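Local coordinates for protein D-alanyl-D-alanine carboxypeptidase (PDB 1XP4) that probably trims the terminal D-alanine from peptidoglycan precursor peptides, as a penicillin-binding serine carboxypeptidase of the S11 family that regulates cell-wall synthesis, at residues I12-I18 with T248-D254; T24-E30 with I357-T363. All blocks are in the same frame, centred on the assembly; numbering follows the deposited sequence.

Contact 1 (I12-I18 with T248-D254); sequences IAAKHAI and TVVLNAD
Ile18 and Val249 face each other across two neighbouring antiparallel strands as a hydrogen-bonded pair, each N donating to the other's O, their side chains lying alongside and pointing the same way. CG2 of Ile18 rests 3.9 Å from CB of Val249, while the longer CG1 branch, anti to the backbone N (chi1 -169°), leads off from this partner toward strand 26-31. Beta-branched residues suit such a place: they stay in extended backbone and present a broad apolar flank, here to helix 170-183. The next pair, Ala17 with Val250, is non-hydrogen-bonded and turns to the other face, where helix 262-277 packs. Ala17 is small, and Ile12 reaches in from the chain before the strand: its CG1 stands anti to the backbone N and carries CD1 to 3.5 Å from CG2 of Val250. The other methyl of that valine, CG1, meets CB of Ala14. Leu251 N donates a hydrogen bond to His16 O; Lys15 N to Asn252 O and a lone Ala14-Ala253 bridge carry the pairing past the corner at Asn252. The 12-18 chain forms an inverse gamma turn at Ala13, offering Ala13 O to Asp254 N at 2.7 Å, nearly straight at 170° but with the donor above the carbonyl plane. CB and CG of Lys15 lie along CB of Asn252. The His16 ring turns its edge to Leu251 O, while ND1 is hydrogen-bonded to the backbone O of Asp32. Lys15 NZ stays 4.5 Å from Asp254 OD1, too far for a salt bridge; five backbone hydrogen bonds and the apolar contacts carry the contact, the charges probably adding weak attraction.

Contact 2 (T24-E30 with I357-T363); sequences TGKILYE and IGQGYIT
A single water holds Lys26, Ile27, Ile357 and Gly360 together, making four hydrogen bonds: it accepts from Lys26 NZ and Ile357 N and donates to Ile27 O and Gly360 O. Gly360 O has a second donor in Ile27 N, so an N-H and an O-H grip this carbonyl. The lysine chain gets to the water by staying extended, CG anti to the backbone N (chi1 176°), and bending only at its last torsion; its ammonium also forms a salt bridge with Asp353, which accepts from Tyr361 OH as well. On the way the lysine crosses the Tyr361 ring: CA lies over one face, 3.9 Å from the ring centroid in a CH-pi contact, and CB is 3.4 Å from CE2. Thr24 O approaches the ring at its edge, in plane. The tyrosine thus serves as flat apolar cover and polar tip. A loop of the C-terminal domain docks here on strand 26-31, an outermost strand of the five-stranded antiparallel sheet of the peptidase domain; it is no regular strand, but bonds from Ile27 N to Gly360 O and Ile362 N to Gly25 O flank a single Lys26-Tyr361 bridge. A type II' turn from Ile357 to Gly360 shapes the loop. Gly25, Gly358 and Gly360 take positive phi, natural for glycine; a side chain would also jam against Gln359 O at Gly360 and crowd Ile362 at Gly25. Ile27 points into the turn, CD1 3.8 Å from Gly360 C and CG1 4.0 Å from CG2 of Ile362, while Ile357 lays CD1 against the carbonyl oxygens of Ile27 and Leu28.

Contact 1 and contact 2 meet through one sheet, in which strands 17-21 and 26-31 are neighbours: the first joins strand 17-21 to strand 244-253, while the second binds the C-terminal domain to the outer edge of strand 26-31. Their centres are 16 Å apart, yet Ile18 CG1 packs 3.3 Å from Tyr29 O, and Ile18 CD1 lies 4.1 Å from Ile27 CD1. Helix 170-183 serves both, touching Val249 in one and Ile362 in the other. Contact 1 is the nearer to catalysis, with Leu251's side chain about 10 Å from that of Ser41, the predicted nucleophile, and about 9 Å from that of Lys224, a predicted substrate-binding residue; contact 2 is remote from the active site.

Contact 1 (I12-I18 with T248-D254)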
loop_
_atom_site.group_PDB
_atom_site.type_symbol
_atom_site.label_atom_id
_atom_site.label_comp_id
_atom_site.label_asym_id
_atom_site.label_seq_id
_atom_site.Cartn_x
_atom_site.Cartn_y
_atom_site.Cartn_z
ATOM N N ILE A 12 20.621 -2.482 3.415
ATOM C CA ILE A 12 19.755 -3.646 3.365
ATOM C C ILE A 12 20.300 -4.702 2.420
ATOM O O ILE A 12 20.872 -4.384 1.379
ATOM C CB ILE A 12 18.328 -3.250 2.939
ATOM C CG1 ILE A 12 17.392 -4.450 3.106
ATOM C CG2 ILE A 12 18.333 -2.718 1.503
ATOM C CD1 ILE A 12 15.949 -4.056 3.383
ATOM N N ALA A 13 20.125 -5.963 2.796
ATOM C CA ALA A 13 20.606 -7.081 1.995
ATOM C C ALA A 13 19.605 -7.417 0.892
ATOM O O ALA A 13 19.086 -8.539 0.810
ATOM C CB ALA A 13 20.842 -8.286 2.889
ATOM N N ALA A 14 19.339 -6.425 0.052
ATOM C CA ALA A 14 18.410 -6.560 -1.064
ATOM C C ALA A 14 18.902 -5.598 -2.137
ATOM O O ALA A 14 19.537 -4.595 -1.814
ATOM C CB ALA A 14 17.000 -6.185 -0.623
ATOM N N LYS A 15 18.623 -5.895 -3.402
ATOM C CA LYS A 15 19.083 -5.029 -4.478
ATOM C C LYS A 15 18.335 -3.711 -4.532
ATOM O O LYS A 15 18.918 -2.686 -4.873
ATOM C CB LYS A 15 18.962 -5.730 -5.832
ATOM C CG LYS A 15 19.832 -6.955 -5.960
ATOM C CD LYS A 15 20.130 -7.289 -7.415
ATOM C CE LYS A 15 20.957 -8.574 -7.522
ATOM N NZ LYS A 15 22.210 -8.514 -6.707
ATOM N N HIS A 16 17.052 -3.736 -4.185
ATOM C CA HIS A 16 16.228 -2.530 -4.235
ATOM C C HIS A 16 15.261 -2.496 -3.082
ATOM O O HIS A 16 14.694 -3.524 -2.717
ATOM C CB HIS A 16 15.416 -2.503 -5.523
ATOM C CG HIS A 16 16.236 -2.712 -6.751
ATOM N ND1 HIS A 16 16.963 -1.699 -7.339
ATOM C CD2 HIS A 16 16.485 -3.828 -7.475
ATOM C CE1 HIS A 16 17.624 -2.184 -8.375
ATOM N NE2 HIS A 16 17.352 -3.473 -8.479
ATOM N N ALA A 17 15.041 -1.312 -2.525
ATOM C CA ALA A 17 14.114 -1.201 -1.414
ATOM C C ALA A 17 13.783 0.241 -1.072
ATOM O O ALA A 17 14.546 1.157 -1.384
ATOM C CB ALA A 17 14.691 -1.909 -0.186
ATOM N N ILE A 18 12.632 0.426 -0.436
ATOM C CA ILE A 18 12.195 1.743 0.004
ATOM C C ILE A 18 11.195 1.535 1.127
ATOM O O ILE A 18 10.438 0.563 1.128
ATOM C CB ILE A 18 11.507 2.550 -1.122
ATOM C CG1 ILE A 18 11.323 4.004 -0.674
ATOM C CG2 ILE A 18 10.144 1.940 -1.455
ATOM C CD1 ILE A 18 10.810 4.933 -1.758
ATOM N N THR A 248 6.776 -1.183 3.646
ATOM C CA THR A 248 8.086 -1.693 3.279
ATOM C C THR A 248 8.095 -2.404 1.932
ATOM O O THR A 248 7.222 -3.228 1.641
ATOM C CB THR A 248 8.579 -2.659 4.390
ATOM O OG1 THR A 248 9.269 -1.904 5.389
ATOM C CG2 THR A 248 9.493 -3.744 3.834
ATOM N N VAL A 249 9.091 -2.078 1.116
ATOM C CA VAL A 249 9.240 -2.786 -0.127
ATOM C C VAL A 249 10.676 -3.268 -0.270
ATOM O O VAL A 249 11.613 -2.519 -0.383
ATOM C CB VAL A 249 8.887 -1.795 -1.217
ATOM C CG1 VAL A 249 8.915 -2.478 -2.558
ATOM C CG2 VAL A 249 7.497 -1.220 -0.970
ATOM N N VAL A 250 10.865 -4.594 -0.169
ATOM C CA VAL A 250 12.179 -5.195 -0.366
ATOM C C VAL A 250 12.114 -6.068 -1.649
ATOM O O VAL A 250 11.512 -7.122 -1.644
ATOM C CB VAL A 250 12.448 -6.097 0.865
ATOM C CG1 VAL A 250 13.470 -7.199 0.547
ATOM C CG2 VAL A 250 12.942 -5.328 2.072
ATOM N N LEU A 251 12.740 -5.633 -2.786
ATOM C CA LEU A 251 12.648 -6.519 -3.982
ATOM C C LEU A 251 13.944 -6.791 -4.726
ATOM O O LEU A 251 14.064 -6.519 -5.912
ATOM C CB LEU A 251 11.711 -5.987 -5.068
ATOM C CG LEU A 251 11.043 -4.658 -4.800
ATOM C CD1 LEU A 251 11.351 -3.638 -5.882
ATOM C CD2 LEU A 251 9.539 -4.815 -4.825
ATOM N N ASN A 252 14.933 -7.259 -3.973
ATOM C CA ASN A 252 15.560 -8.446 -4.454
ATOM C C ASN A 252 16.530 -8.943 -3.407
ATOM O O ASN A 252 17.706 -8.598 -3.390
ATOM C CB ASN A 252 16.325 -8.090 -5.697
ATOM C CG ASN A 252 16.535 -9.363 -6.453
ATOM O OD1 ASN A 252 16.597 -9.375 -7.695
ATOM N ND2 ASN A 252 16.545 -10.467 -5.715
ATOM N N ALA A 253 15.990 -9.711 -2.411
ATOM C CA ALA A 253 16.712 -9.922 -1.195
ATOM C C ALA A 253 17.824 -10.838 -1.511
ATOM O O ALA A 253 17.666 -11.753 -2.285
ATOM C CB ALA A 253 15.807 -10.552 -0.148
ATOM N N ASP A 254 18.974 -10.568 -0.917
ATOM C CA ASP A 254 20.030 -11.413 -1.406
ATOM C C ASP A 254 19.753 -12.781 -0.920
ATOM O O ASP A 254 19.218 -12.988 0.165
ATOM C CB ASP A 254 21.402 -10.949 -0.901
ATOM C CG ASP A 254 21.700 -9.550 -1.407
ATOM O OD1 ASP A 254 21.119 -9.172 -2.416
ATOM O OD2 ASP A 254 22.408 -8.823 -0.732
#

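Contact 2 (T24-E30 with I357-T363)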
loop_
_atom_site.group_PDB
_atom_site.type_symbol
_atom_site.label_atom_id
_atom_site.label_comp_id
_atom_site.label_asym_id
_atom_site.label_seq_id
_atom_site.Cartn_x
_atom_site.Cartn_y
_atom_site.Cartn_z
ATOM N N THR A 24 1.680 9.809 5.468
ATOM C CA THR A 24 2.201 10.954 4.725
ATOM C C THR A 24 3.002 10.594 3.484
ATOM O O THR A 24 3.293 11.458 2.661
ATOM C CB THR A 24 3.071 11.852 5.616
ATOM O OG1 THR A 24 4.263 11.151 5.992
ATOM C CG2 THR A 24 2.301 12.253 6.867
ATOM N N GLY A 25 3.351 9.321 3.340
ATOM C CA GLY A 25 4.122 8.903 2.185
ATOM C C GLY A 25 5.555 9.396 2.253
ATOM O O GLY A 25 6.271 9.400 1.244
ATOM N N LYS A 26 5.974 9.815 3.443
ATOM C CA LYS A 26 7.326 10.305 3.637
ATOM C C LYS A 26 8.305 9.149 3.520
ATOM O O LYS A 26 8.079 8.068 4.062
ATOM C CB LYS A 26 7.469 10.960 5.007
ATOM C CG LYS A 26 8.883 11.401 5.287
ATOM C CD LYS A 26 9.069 11.882 6.716
ATOM C CE LYS A 26 10.551 12.142 7.014
ATOM N NZ LYS A 26 11.157 13.204 6.133
ATOM N N ILE A 27 9.400 9.381 2.810
ATOM C CA ILE A 27 10.408 8.346 2.618
ATOM C C ILE A 27 11.370 8.257 3.807
ATOM O O ILE A 27 11.989 9.246 4.199
ATOM C CB ILE A 27 11.193 8.605 1.313
ATOM C CG1 ILE A 27 10.224 8.545 0.126
ATOM C CG2 ILE A 27 12.323 7.603 1.175
ATOM C CD1 ILE A 27 10.817 8.977 -1.196
ATOM N N LEU A 28 11.489 7.062 4.375
ATOM C CA LEU A 28 12.357 6.852 5.528
ATOM C C LEU A 28 13.672 6.154 5.167
ATOM O O LEU A 28 14.693 6.334 5.838
ATOM C CB LEU A 28 11.610 6.034 6.581
ATOM C CG LEU A 28 10.254 6.594 7.012
ATOM C CD1 LEU A 28 9.604 5.638 7.999
ATOM C CD2 LEU A 28 10.438 7.976 7.631
ATOM N N TYR A 29 13.639 5.348 4.114
ATOM C CA TYR A 29 14.816 4.629 3.662
ATOM C C TYR A 29 14.687 4.245 2.199
ATOM O O TYR A 29 13.599 3.923 1.714
ATOM C CB TYR A 29 15.026 3.353 4.466
ATOM C CG TYR A 29 16.231 2.581 3.990
ATOM C CD1 TYR A 29 17.507 2.935 4.405
ATOM C CD2 TYR A 29 16.107 1.564 3.050
ATOM C CE1 TYR A 29 18.630 2.305 3.896
ATOM C CE2 TYR A 29 17.226 0.930 2.533
ATOM C CZ TYR A 29 18.483 1.308 2.961
ATOM O OH TYR A 29 19.605 0.700 2.465
ATOM N N GLU A 30 15.809 4.242 1.498
ATOM C CA GLU A 30 15.777 3.898 0.095
ATOM C C GLU A 30 17.118 3.376 -0.392
ATOM O O GLU A 30 18.164 3.705 0.169
ATOM C CB GLU A 30 15.325 5.132 -0.703
ATOM C CG GLU A 30 16.247 5.608 -1.812
ATOM C CD GLU A 30 17.569 6.149 -1.314
ATOM O OE1 GLU A 30 17.556 6.986 -0.387
ATOM O OE2 GLU A 30 18.622 5.745 -1.854
ATOM N N ILE A 357 14.465 12.486 2.659
ATOM C CA ILE A 357 15.272 11.316 2.358
ATOM C C ILE A 357 14.900 10.881 0.946
ATOM O O ILE A 357 13.721 10.721 0.637
ATOM C CB ILE A 357 14.959 10.192 3.365
ATOM C CG1 ILE A 357 15.217 10.716 4.777
ATOM C CG2 ILE A 357 15.799 8.946 3.073
ATOM C CD1 ILE A 357 14.735 9.814 5.845
ATOM N N GLY A 358 15.896 10.694 0.089
ATOM C CA GLY A 358 15.613 10.307 -1.283
ATOM C C GLY A 358 14.885 11.449 -1.961
ATOM O O GLY A 358 15.379 12.573 -1.980
ATOM N N GLN A 359 13.711 11.180 -2.518
ATOM C CA GLN A 359 12.933 12.235 -3.163
ATOM C C GLN A 359 12.035 12.874 -2.101
ATOM O O GLN A 359 11.171 13.691 -2.407
ATOM C CB GLN A 359 12.085 11.657 -4.296
ATOM C CG GLN A 359 12.861 10.721 -5.192
ATOM C CD GLN A 359 12.139 10.410 -6.480
ATOM O OE1 GLN A 359 12.062 11.250 -7.375
ATOM N NE2 GLN A 359 11.598 9.200 -6.583
ATOM N N GLY A 360 12.259 12.481 -0.848
ATOM C CA GLY A 360 11.497 13.010 0.269
ATOM C C GLY A 360 10.176 12.307 0.513
ATOM O O GLY A 360 9.999 11.617 1.521
ATOM N N TYR A 361 9.245 12.492 -0.420
ATOM C CA TYR A 361 7.919 11.902 -0.327
ATOM C C TYR A 361 7.518 11.204 -1.625
ATOM O O TYR A 361 7.964 11.591 -2.707
ATOM C CB TYR A 361 6.895 12.994 -0.007
ATOM C CG TYR A 361 6.994 13.557 1.391
ATOM C CD1 TYR A 361 8.072 14.351 1.774
ATOM C CD2 TYR A 361 6.024 13.256 2.344
ATOM C CE1 TYR A 361 8.181 14.829 3.079
ATOM C CE2 TYR A 361 6.119 13.725 3.643
ATOM C CZ TYR A 361 7.199 14.507 4.010
ATOM O OH TYR A 361 7.299 14.939 5.312
ATOM N N ILE A 362 6.680 10.172 -1.516
ATOM C CA ILE A 362 6.205 9.454 -2.698
ATOM C C ILE A 362 4.928 10.117 -3.213
ATOM O O ILE A 362 4.201 9.555 -4.030
ATOM C CB ILE A 362 5.892 7.965 -2.396
ATOM C CG1 ILE A 362 4.838 7.860 -1.290
ATOM C CG2 ILE A 362 7.167 7.232 -2.023
ATOM C CD1 ILE A 362 4.204 6.482 -1.185
ATOM N N THR A 363 4.660 11.316 -2.715
ATOM C CA THR A 363 3.488 12.088 -3.106
ATOM C C THR A 363 3.927 13.546 -3.233
ATOM O O THR A 363 4.818 13.987 -2.514
ATOM C CB THR A 363 2.361 11.950 -2.046
ATOM O OG1 THR A 363 1.242 12.758 -2.417
ATOM C CG2 THR A 363 2.849 12.377 -0.680
HETATM O O HOH W 1 11.752 11.819 3.673
#